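Local coordinates for protein PcyX_EBK42635 (Marine metagenome, PDB 5OWG) that probably catalyses the ferredoxin-dependent, four-electron reduction of a bilin, consistent with a role in making phycoerythrobilin, at residues L29-E34 against R50-R55; P35-F40 against S228-P233; R59-V64 against M75-L80. All blocks are in the same frame, centred on the assembly; numbering follows the deposited sequence.

After helix 14-28 the chain enters the short edge strand 30-32, and contact 1 closes a small loop by pairing 29-34 with 50-55 of strand 47-53. From within that loop, residues 35-40 reach almost 190 residues ahead to 228-233, at the end of helix 220-229; contact 2 therefore crosses contact 1. Contact 3, between 59-64 and 75-80, forms a hairpin that opens after contact 1 has closed and lies nested inside the long loop of contact 2. Neighbouring strands 47-53 and 57-67 join contacts 1 and 3 in one antiparallel sheet. Contact 2 ties the C-terminal segment to it, Leu231 O accepting a probable hydrogen bond from Arg59 NH1.

Contact 1: L29-E34 against R50-R55; sequences LVEYNE and RTWNNR
Glu31 and Arg50 meet in a side-on, two-pronged salt bridge: Arg50 NH2 lies 2.9 Å from Glu31 OE1, and Arg50 NE is 2.9 Å from Glu31 OE2. Both bonds are nearly straight and use the syn sides of the carboxylate oxygens. The acceptors lie in the guanidinium plane, yet the two flat groups are turned 34° against each other, which puts the nitrogens out of the carboxylate plane. With CG anti to the backbone N (chi1 -175°) and the chain extended beyond it, Glu31 reaches Arg50 while its CB stays over the indole, 3.8 Å from the centroid of the five-membered ring of Trp52, a CH-pi contact. Beside it, Leu29 CB packs 3.5 Å from Trp52 CB.

Tyr32 is flanked on both faces from the other strand. Thr51 OG1 sits over the ring centre, 3.4 Å above its plane; Asn53 ND2 lies toward the rim of the opposite face, its amide tilted only 12° from the ring.

These side chains are set by antiparallel pairing. Val30 N to Asn53 O (3.1 Å) and Asn53 N to Val30 O (2.9 Å) define a hydrogen-bonded pair, followed by the non-hydrogen-bonded pair Glu31 and Trp52. Farther out, one water accepts from Thr51 N and lies within hydrogen-bonding distance of Glu31 OE2 and Tyr32 O, though its two protons cannot serve every acceptor in reach; another joins Glu34 N to Thr51 OG1. Trp52 NE1 is bound to Asn26 of helix 14-28.

Charge pairing and water bridging thus supplement the few backbone bonds of this edge strand, and the two-point grip limits rotation of both charged groups.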
loop_
_atom_site.group_PDB
_atom_site.type_symbol
_atom_site.label_atom_id
_atom_site.label_comp_id
_atom_site.label_asym_id
_atom_site.label_seq_id
_atom_site.Cartn_x
_atom_site.Cartn_y
_atom_site.Cartn_z
ATOM N N LEU A 29 -9.839 -9.593 3.736
ATOM C CA LEU A 29 -10.250 -9.108 2.429
ATOM C C LEU A 29 -10.296 -10.269 1.441
ATOM O O LEU A 29 -10.016 -11.422 1.781
ATOM C CB LEU A 29 -9.296 -8.014 1.944
ATOM C CG LEU A 29 -9.054 -6.862 2.920
ATOM C CD1 LEU A 29 -7.887 -6.011 2.466
ATOM C CD2 LEU A 29 -10.302 -6.027 3.052
ATOM N N VAL A 30 -10.658 -9.950 0.201
ATOM C CA VAL A 30 -10.654 -10.908 -0.897
ATOM C C VAL A 30 -9.776 -10.350 -2.006
ATOM O O VAL A 30 -9.898 -9.174 -2.369
ATOM C CB VAL A 30 -12.073 -11.190 -1.414
ATOM C CG1 VAL A 30 -12.036 -12.181 -2.574
ATOM C CG2 VAL A 30 -12.941 -11.722 -0.290
ATOM N N GLU A 31 -8.900 -11.193 -2.540
ATOM C CA GLU A 31 -8.021 -10.788 -3.623
ATOM C C GLU A 31 -8.781 -10.750 -4.942
ATOM O O GLU A 31 -9.682 -11.557 -5.190
ATOM C CB GLU A 31 -6.833 -11.743 -3.732
ATOM C CG GLU A 31 -5.804 -11.329 -4.765
ATOM C CD GLU A 31 -4.516 -12.113 -4.640
ATOM O OE1 GLU A 31 -4.510 -13.139 -3.927
ATOM O OE2 GLU A 31 -3.505 -11.704 -5.248
ATOM N N TYR A 32 -8.405 -9.799 -5.793
ATOM C CA TYR A 32 -9.021 -9.637 -7.100
ATOM C C TYR A 32 -7.952 -9.203 -8.092
ATOM O O TYR A 32 -6.881 -8.722 -7.711
ATOM C CB TYR A 32 -10.165 -8.613 -7.065
ATOM C CG TYR A 32 -9.701 -7.190 -6.885
ATOM C CD1 TYR A 32 -9.408 -6.690 -5.622
ATOM C CD2 TYR A 32 -9.556 -6.344 -7.975
ATOM C CE1 TYR A 32 -8.983 -5.388 -5.452
ATOM C CE2 TYR A 32 -9.131 -5.041 -7.816
ATOM C CZ TYR A 32 -8.845 -4.568 -6.552
ATOM O OH TYR A 32 -8.422 -3.271 -6.385
ATOM N N ASN A 33 -8.252 -9.380 -9.376
ATOM C CA ASN A 33 -7.333 -9.021 -10.453
ATOM C C ASN A 33 -7.730 -7.643 -10.971
ATOM O O ASN A 33 -8.728 -7.499 -11.681
ATOM C CB ASN A 33 -7.362 -10.065 -11.564
ATOM C CG ASN A 33 -6.905 -11.433 -11.094
ATOM O OD1 ASN A 33 -7.619 -12.424 -11.248
ATOM N ND2 ASN A 33 -5.708 -11.495 -10.518
ATOM N N GLU A 34 -6.943 -6.632 -10.621
ATOM C CA GLU A 34 -7.245 -5.272 -11.052
ATOM C C GLU A 34 -6.859 -5.096 -12.517
ATOM O O GLU A 34 -5.762 -5.501 -12.913
ATOM C CB GLU A 34 -6.503 -4.253 -10.190
ATOM C CG GLU A 34 -6.867 -2.809 -10.505
ATOM C CD GLU A 34 -6.172 -1.814 -9.594
ATOM O OE1 GLU A 34 -4.942 -1.645 -9.721
ATOM O OE2 GLU A 34 -6.857 -1.205 -8.746
ATOM N N ARG A 50 -0.340 -7.260 -6.057
ATOM C CA ARG A 50 -1.547 -7.967 -5.660
ATOM C C ARG A 50 -2.498 -6.991 -4.987
ATOM O O ARG A 50 -2.062 -6.111 -4.239
ATOM C CB ARG A 50 -1.208 -9.119 -4.710
ATOM C CG ARG A 50 -0.317 -10.174 -5.340
ATOM C CD ARG A 50 0.122 -11.206 -4.322
ATOM N NE ARG A 50 -0.988 -12.044 -3.882
ATOM C CZ ARG A 50 -0.918 -12.914 -2.880
ATOM N NH1 ARG A 50 0.211 -13.059 -2.199
ATOM N NH2 ARG A 50 -1.981 -13.635 -2.552
ATOM N N THR A 51 -3.794 -7.148 -5.249
ATOM C CA THR A 51 -4.793 -6.234 -4.717
ATOM C C THR A 51 -5.932 -7.008 -4.071
ATOM O O THR A 51 -6.363 -8.044 -4.585
ATOM C CB THR A 51 -5.346 -5.315 -5.814
ATOM O OG1 THR A 51 -5.833 -6.105 -6.907
ATOM C CG2 THR A 51 -4.261 -4.365 -6.309
ATOM N N TRP A 52 -6.408 -6.496 -2.934
ATOM C CA TRP A 52 -7.568 -7.034 -2.241
ATOM C C TRP A 52 -8.583 -5.919 -2.028
ATOM O O TRP A 52 -8.268 -4.732 -2.152
ATOM C CB TRP A 52 -7.213 -7.636 -0.869
ATOM C CG TRP A 52 -6.230 -8.773 -0.870
ATOM C CD1 TRP A 52 -6.497 -10.089 -0.611
ATOM C CD2 TRP A 52 -4.820 -8.693 -1.111
ATOM N NE1 TRP A 52 -5.343 -10.830 -0.681
ATOM C CE2 TRP A 52 -4.299 -9.997 -0.989
ATOM C CE3 TRP A 52 -3.948 -7.645 -1.423
ATOM C CZ2 TRP A 52 -2.947 -10.281 -1.169
ATOM C CZ3 TRP A 52 -2.606 -7.929 -1.601
ATOM C CH2 TRP A 52 -2.119 -9.236 -1.474
ATOM N N ASN A 53 -9.810 -6.312 -1.700
ATOM C CA ASN A 53 -10.810 -5.354 -1.253
ATOM C C ASN A 53 -11.906 -6.096 -0.505
ATOM O O ASN A 53 -12.035 -7.320 -0.602
ATOM C CB ASN A 53 -11.402 -4.562 -2.425
ATOM C CG ASN A 53 -12.099 -5.448 -3.442
ATOM O OD1 ASN A 53 -12.589 -6.529 -3.118
ATOM N ND2 ASN A 53 -12.150 -4.987 -4.685
ATOM N N ASN A 54 -12.690 -5.334 0.254
ATOM C CA ASN A 54 -13.916 -5.848 0.843
ATOM C C ASN A 54 -14.925 -4.707 0.897
ATOM O O ASN A 54 -14.680 -3.611 0.383
ATOM C CB ASN A 54 -13.658 -6.476 2.224
ATOM C CG ASN A 54 -13.392 -5.449 3.316
ATOM O OD1 ASN A 54 -13.468 -4.240 3.097
ATOM N ND2 ASN A 54 -13.080 -5.938 4.514
ATOM N N ARG A 55 -16.075 -4.981 1.518
ATOM C CA ARG A 55 -17.138 -3.986 1.602
ATOM C C ARG A 55 -16.615 -2.646 2.097
ATOM O O ARG A 55 -17.039 -1.589 1.615
ATOM C CB ARG A 55 -18.249 -4.502 2.522
ATOM C CG ARG A 55 -19.213 -3.428 3.028
ATOM C CD ARG A 55 -20.375 -4.038 3.805
ATOM N NE ARG A 55 -21.217 -3.021 4.430
ATOM C CZ ARG A 55 -22.179 -3.277 5.313
ATOM N NH1 ARG A 55 -22.427 -4.526 5.689
ATOM N NH2 ARG A 55 -22.893 -2.286 5.827
HETATM O O HOH W 1 -4.341 -9.685 -6.901
HETATM O O HOH W 2 -4.506 -7.102 -9.321
#

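Contact 2: P35-F40 against S228-P233; sequences PGMERF and SDNLFP
Asn230 turns its CG anti to its own carbonyl carbon (chi1 -72°), which carries the amide into the bend of residues 35-40; Arg39 comes to meet it through a chain bent at chi3 (-63°). The amide is then used at both ends. Asn230 ND2 donates to Pro35 O at 3.1 Å, with the acceptor close to the amide plane, and Asn230 OD1 receives Arg39 NH2 at 2.9 Å. This second bond is bent at the hydrogen, although the nitrogen lies nearly along the C=O axis. Asn230 OD1 lies in the guanidinium plane, at its edge, and the amide is turned 70° to that plane.

The same bend places Arg39 NE 2.8 Å from Gly36 O, on a lone pair in the carbonyl plane. This NE bond ties the guanidinium to the turn it springs from, and Gly36 O also accepts the backbone N of Arg39. Arg39 NH2 and Asp229 OD2 add a long salt bridge of 4.0 Å.

Two hydrophobic side chains pack against Asn230, Met37 on its CB and Phe40 beside its OD1. Met37 runs alongside Asn230, pointing the other way, and brings its CE to 3.7 Å from Asn230 CB. Phe40 presents a ring edge, its CE2 lying 3.4 Å from Asn230 OD1. Beyond this shell, Glu34 OE1 takes a further hydrogen bond from Asn230 ND2, and Phe40 meets Phe226 of helix 220-229 edge to face.

Asn230 is the first residue to leave helical backbone angles after helix 220-229, and residues 37-39 form a 3-10 turn. The arrangement is a helix end docked by an asparagine side chain onto the connection between strands 30-32 and 47-53, within the ferredoxin-dependent bilin reductase fold.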
loop_
_atom_site.group_PDB
_atom_site.type_symbol
_atom_site.label_atom_id
_atom_site.label_comp_id
_atom_site.label_asym_id
_atom_site.label_seq_id
_atom_site.Cartn_x
_atom_site.Cartn_y
_atom_site.Cartn_z
ATOM N N PRO A 35 -7.723 -4.508 -13.346
ATOM C CA PRO A 35 -7.373 -4.316 -14.759
ATOM C C PRO A 35 -6.062 -3.559 -14.917
ATOM O O PRO A 35 -5.848 -2.513 -14.299
ATOM C CB PRO A 35 -8.558 -3.515 -15.309
ATOM C CG PRO A 35 -9.685 -3.831 -14.406
ATOM C CD PRO A 35 -9.088 -4.039 -13.049
ATOM N N GLY A 36 -5.180 -4.094 -15.763
ATOM C CA GLY A 36 -3.906 -3.484 -16.061
ATOM C C GLY A 36 -2.745 -4.024 -15.248
ATOM O O GLY A 36 -1.596 -3.951 -15.703
ATOM N N MET A 37 -3.014 -4.566 -14.057
ATOM C CA MET A 37 -1.937 -4.994 -13.174
ATOM C C MET A 37 -1.181 -6.200 -13.715
ATOM O O MET A 37 -0.028 -6.414 -13.325
ATOM C CB MET A 37 -2.487 -5.321 -11.786
ATOM C CG MET A 37 -1.418 -5.369 -10.703
ATOM S SD MET A 37 -0.791 -3.731 -10.293
ATOM C CE MET A 37 -2.185 -3.041 -9.401
ATOM N N GLU A 38 -1.795 -6.993 -14.599
ATOM C CA GLU A 38 -1.089 -8.136 -15.168
ATOM C C GLU A 38 0.202 -7.716 -15.855
ATOM O O GLU A 38 1.100 -8.547 -16.027
ATOM C CB GLU A 38 -1.992 -8.886 -16.154
ATOM C CG GLU A 38 -2.226 -8.186 -17.492
ATOM C CD GLU A 38 -3.045 -6.916 -17.363
ATOM O OE1 GLU A 38 -3.783 -6.781 -16.364
ATOM O OE2 GLU A 38 -2.952 -6.052 -18.259
ATOM N N ARG A 39 0.316 -6.446 -16.249
ATOM C CA ARG A 39 1.532 -5.946 -16.874
ATOM C C ARG A 39 2.665 -5.748 -15.877
ATOM O O ARG A 39 3.778 -5.411 -16.293
ATOM C CB ARG A 39 1.251 -4.617 -17.579
ATOM C CG ARG A 39 0.071 -4.647 -18.538
ATOM C CD ARG A 39 -0.306 -3.244 -18.984
ATOM N NE ARG A 39 -0.755 -2.413 -17.868
ATOM C CZ ARG A 39 -0.977 -1.105 -17.947
ATOM N NH1 ARG A 39 -0.789 -0.459 -19.091
ATOM N NH2 ARG A 39 -1.386 -0.435 -16.877
ATOM N N PHE A 40 2.412 -5.938 -14.577
ATOM C CA PHE A 40 3.406 -5.641 -13.551
ATOM C C PHE A 40 3.598 -6.798 -12.576
ATOM O O PHE A 40 4.085 -6.585 -11.460
ATOM C CB PHE A 40 3.020 -4.368 -12.796
ATOM C CG PHE A 40 2.626 -3.236 -13.697
ATOM C CD1 PHE A 40 3.526 -2.726 -14.620
ATOM C CD2 PHE A 40 1.358 -2.684 -13.629
ATOM C CE1 PHE A 40 3.169 -1.687 -15.456
ATOM C CE2 PHE A 40 0.995 -1.641 -14.463
ATOM C CZ PHE A 40 1.901 -1.143 -15.377
ATOM N N SER A 228 1.096 5.690 -13.080
ATOM C CA SER A 228 -0.053 6.493 -13.483
ATOM C C SER A 228 -1.373 5.736 -13.429
ATOM O O SER A 228 -2.421 6.356 -13.218
ATOM C CB SER A 228 0.157 7.025 -14.906
ATOM O OG SER A 228 0.241 5.965 -15.841
ATOM N N ASP A 229 -1.358 4.413 -13.613
ATOM C CA ASP A 229 -2.582 3.647 -13.805
ATOM C C ASP A 229 -2.866 2.617 -12.722
ATOM O O ASP A 229 -4.038 2.292 -12.508
ATOM C CB ASP A 229 -2.542 2.916 -15.156
ATOM C CG ASP A 229 -2.385 3.862 -16.323
ATOM O OD1 ASP A 229 -2.388 5.091 -16.105
ATOM O OD2 ASP A 229 -2.256 3.374 -17.464
ATOM N N ASN A 230 -1.844 2.096 -12.037
ATOM C CA ASN A 230 -2.044 0.965 -11.139
ATOM C C ASN A 230 -1.350 1.158 -9.796
ATOM O O ASN A 230 -1.057 0.169 -9.113
ATOM C CB ASN A 230 -1.544 -0.326 -11.793
ATOM C CG ASN A 230 -2.446 -0.798 -12.913
ATOM O OD1 ASN A 230 -2.192 -0.524 -14.086
ATOM N ND2 ASN A 230 -3.513 -1.508 -12.556
ATOM N N LEU A 231 -1.080 2.400 -9.402
ATOM C CA LEU A 231 -0.424 2.688 -8.132
ATOM C C LEU A 231 -1.357 3.421 -7.180
ATOM O O LEU A 231 -1.662 2.900 -6.102
ATOM C CB LEU A 231 0.854 3.496 -8.390
ATOM C CG LEU A 231 1.515 4.089 -7.146
ATOM C CD1 LEU A 231 1.713 3.031 -6.068
ATOM C CD2 LEU A 231 2.834 4.755 -7.494
ATOM N N PHE A 232 -1.817 4.615 -7.543
ATOM C CA PHE A 232 -2.877 5.315 -6.820
ATOM C C PHE A 232 -3.926 5.741 -7.837
ATOM O O PHE A 232 -4.046 6.926 -8.174
ATOM C CB PHE A 232 -2.329 6.512 -6.043
ATOM C CG PHE A 232 -1.338 6.135 -4.987
ATOM C CD1 PHE A 232 -1.745 5.469 -3.844
ATOM C CD2 PHE A 232 0.000 6.446 -5.134
ATOM C CE1 PHE A 232 -0.832 5.114 -2.873
ATOM C CE2 PHE A 232 0.917 6.086 -4.170
ATOM C CZ PHE A 232 0.499 5.425 -3.035
ATOM N N PRO A 233 -4.702 4.792 -8.352
ATOM C CA PRO A 233 -5.670 5.124 -9.400
ATOM C C PRO A 233 -6.738 6.075 -8.891
ATOM O O PRO A 233 -7.109 6.065 -7.715
ATOM C CB PRO A 233 -6.277 3.765 -9.776
ATOM C CG PRO A 233 -5.343 2.740 -9.210
ATOM C CD PRO A 233 -4.759 3.366 -7.990
#

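Contact 3: R59-V64 against M75-L80; sequences RAHLDV and MAHLCL
The His77 ring turns an edge toward the face of His61 in an offset edge-to-face pair, with centroids 5.9 Å apart and planes at 69°. Asp63 CB also lies near the plane of His77, at its edge. The neighbouring Arg59 guanidinium, whose NE forms a salt bridge with Glu34 OE2, has His61 CB toward the rim of one face, 3.3 Å above its plane. These groups project from a beta hairpin, strands 57-67 and 73-82, at the centre of the antiparallel sheet of this bilin reductase fold; the two short segments run at 173° to each other. Outside partners hold the rings: His61 NE2 bonds Asn49 OD1, His77 ND1 bonds Asp94 OD1, and Phe232 meets the His77 ring.

The register is fixed by two hydrogen-bonded pairs. His61 N donates to Cys79 O at 2.9 Å, and His61 O accepts from Cys79 N in return, while Asp63 N to His77 O measures 2.7 Å and is almost straight.

On the other face of the sheet, which helix 14-28 covers, the contacts are apolar: Ala60 CB touches Leu80 CG at 3.6 Å, and Leu62 CD1 lies 4.0 Å from Leu78 CD1. With CG anti to the backbone N, Leu78 also sets its CD1 3.4 Å from His61 O.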
loop_
_atom_site.group_PDB
_atom_site.type_symbol
_atom_site.label_atom_id
_atom_site.label_comp_id
_atom_site.label_asym_id
_atom_site.label_seq_id
_atom_site.Cartn_x
_atom_site.Cartn_y
_atom_site.Cartn_z
ATOM N N ARG A 59 -9.800 -0.660 -1.954
ATOM C CA ARG A 59 -8.546 -1.076 -2.569
ATOM C C ARG A 59 -7.464 -1.268 -1.519
ATOM O O ARG A 59 -7.223 -0.385 -0.689
ATOM C CB ARG A 59 -8.091 -0.057 -3.618
ATOM C CG ARG A 59 -6.870 -0.501 -4.402
ATOM C CD ARG A 59 -6.585 0.426 -5.572
ATOM N NE ARG A 59 -5.537 -0.100 -6.447
ATOM C CZ ARG A 59 -4.242 0.184 -6.337
ATOM N NH1 ARG A 59 -3.805 1.000 -5.385
ATOM N NH2 ARG A 59 -3.376 -0.351 -7.186
ATOM N N ALA A 60 -6.820 -2.433 -1.568
ATOM C CA ALA A 60 -5.642 -2.744 -0.766
ATOM C C ALA A 60 -4.610 -3.345 -1.706
ATOM O O ALA A 60 -4.873 -4.376 -2.331
ATOM C CB ALA A 60 -5.980 -3.719 0.365
ATOM N N HIS A 61 -3.441 -2.714 -1.803
ATOM C CA HIS A 61 -2.489 -2.994 -2.872
ATOM C C HIS A 61 -1.129 -3.314 -2.273
ATOM O O HIS A 61 -0.566 -2.495 -1.540
ATOM C CB HIS A 61 -2.393 -1.797 -3.825
ATOM C CG HIS A 61 -1.374 -1.956 -4.910
ATOM N ND1 HIS A 61 -0.797 -0.879 -5.546
ATOM C CD2 HIS A 61 -0.839 -3.062 -5.479
ATOM C CE1 HIS A 61 0.056 -1.313 -6.457
ATOM N NE2 HIS A 61 0.049 -2.634 -6.438
ATOM N N LEU A 62 -0.601 -4.492 -2.594
ATOM C CA LEU A 62 0.723 -4.916 -2.151
ATOM C C LEU A 62 1.651 -4.956 -3.356
ATOM O O LEU A 62 1.439 -5.747 -4.282
ATOM C CB LEU A 62 0.670 -6.284 -1.471
ATOM C CG LEU A 62 2.020 -6.832 -0.992
ATOM C CD1 LEU A 62 2.556 -6.010 0.172
ATOM C CD2 LEU A 62 1.908 -8.301 -0.614
ATOM N N ASP A 63 2.677 -4.109 -3.336
ATOM C CA ASP A 63 3.662 -4.019 -4.404
ATOM C C ASP A 63 5.022 -4.406 -3.840
ATOM O O ASP A 63 5.553 -3.710 -2.967
ATOM C CB ASP A 63 3.701 -2.606 -4.988
ATOM C CG ASP A 63 4.918 -2.365 -5.855
ATOM O OD1 ASP A 63 5.378 -3.320 -6.515
ATOM O OD2 ASP A 63 5.423 -1.223 -5.865
ATOM N N VAL A 64 5.582 -5.507 -4.340
ATOM C CA VAL A 64 6.841 -6.051 -3.842
ATOM C C VAL A 64 7.794 -6.222 -5.016
ATOM O O VAL A 64 7.431 -6.826 -6.032
ATOM C CB VAL A 64 6.639 -7.396 -3.118
ATOM C CG1 VAL A 64 7.968 -7.945 -2.596
ATOM C CG2 VAL A 64 5.650 -7.240 -1.980
ATOM N N MET A 75 12.201 -4.040 -2.056
ATOM C CA MET A 75 11.314 -2.989 -1.591
ATOM C C MET A 75 9.897 -3.532 -1.532
ATOM O O MET A 75 9.577 -4.564 -2.126
ATOM C CB MET A 75 11.390 -1.751 -2.499
ATOM C CG MET A 75 10.433 -1.747 -3.688
ATOM S SD MET A 75 8.722 -1.299 -3.312
ATOM C CE MET A 75 8.911 0.337 -2.612
ATOM N N ALA A 76 9.048 -2.820 -0.801
ATOM C CA ALA A 76 7.647 -3.187 -0.703
ATOM C C ALA A 76 6.821 -1.929 -0.493
ATOM O O ALA A 76 7.269 -0.967 0.136
ATOM C CB ALA A 76 7.399 -4.186 0.433
ATOM N N HIS A 77 5.609 -1.950 -1.037
ATOM C CA HIS A 77 4.663 -0.854 -0.904
ATOM C C HIS A 77 3.300 -1.440 -0.584
ATOM O O HIS A 77 2.878 -2.419 -1.205
ATOM C CB HIS A 77 4.609 -0.013 -2.187
ATOM C CG HIS A 77 3.425 0.897 -2.270
ATOM N ND1 HIS A 77 3.439 2.182 -1.771
ATOM C CD2 HIS A 77 2.193 0.715 -2.804
ATOM C CE1 HIS A 77 2.266 2.750 -1.989
ATOM N NE2 HIS A 77 1.492 1.881 -2.613
ATOM N N LEU A 78 2.621 -0.850 0.397
ATOM C CA LEU A 78 1.327 -1.346 0.849
ATOM C C LEU A 78 0.441 -0.154 1.169
ATOM O O LEU A 78 0.806 0.687 1.997
ATOM C CB LEU A 78 1.478 -2.260 2.070
ATOM C CG LEU A 78 0.191 -2.878 2.623
ATOM C CD1 LEU A 78 -0.457 -3.819 1.616
ATOM C CD2 LEU A 78 0.472 -3.612 3.921
ATOM N N CYS A 79 -0.718 -0.088 0.518
ATOM C CA CYS A 79 -1.636 1.028 0.682
ATOM C C CYS A 79 -3.061 0.501 0.728
ATOM O O CYS A 79 -3.410 -0.449 0.022
ATOM C CB CYS A 79 -1.504 2.045 -0.455
ATOM S SG CYS A 79 -2.421 3.558 -0.167
ATOM N N LEU A 80 -3.884 1.133 1.564
ATOM C CA LEU A 80 -5.288 0.767 1.714
ATOM C C LEU A 80 -6.149 2.017 1.616
ATOM O O LEU A 80 -5.980 2.952 2.406
ATOM C CB LEU A 80 -5.542 0.060 3.050
ATOM C CG LEU A 80 -5.452 -1.467 3.079
ATOM C CD1 LEU A 80 -4.011 -1.944 2.983
ATOM C CD2 LEU A 80 -6.117 -2.020 4.335
#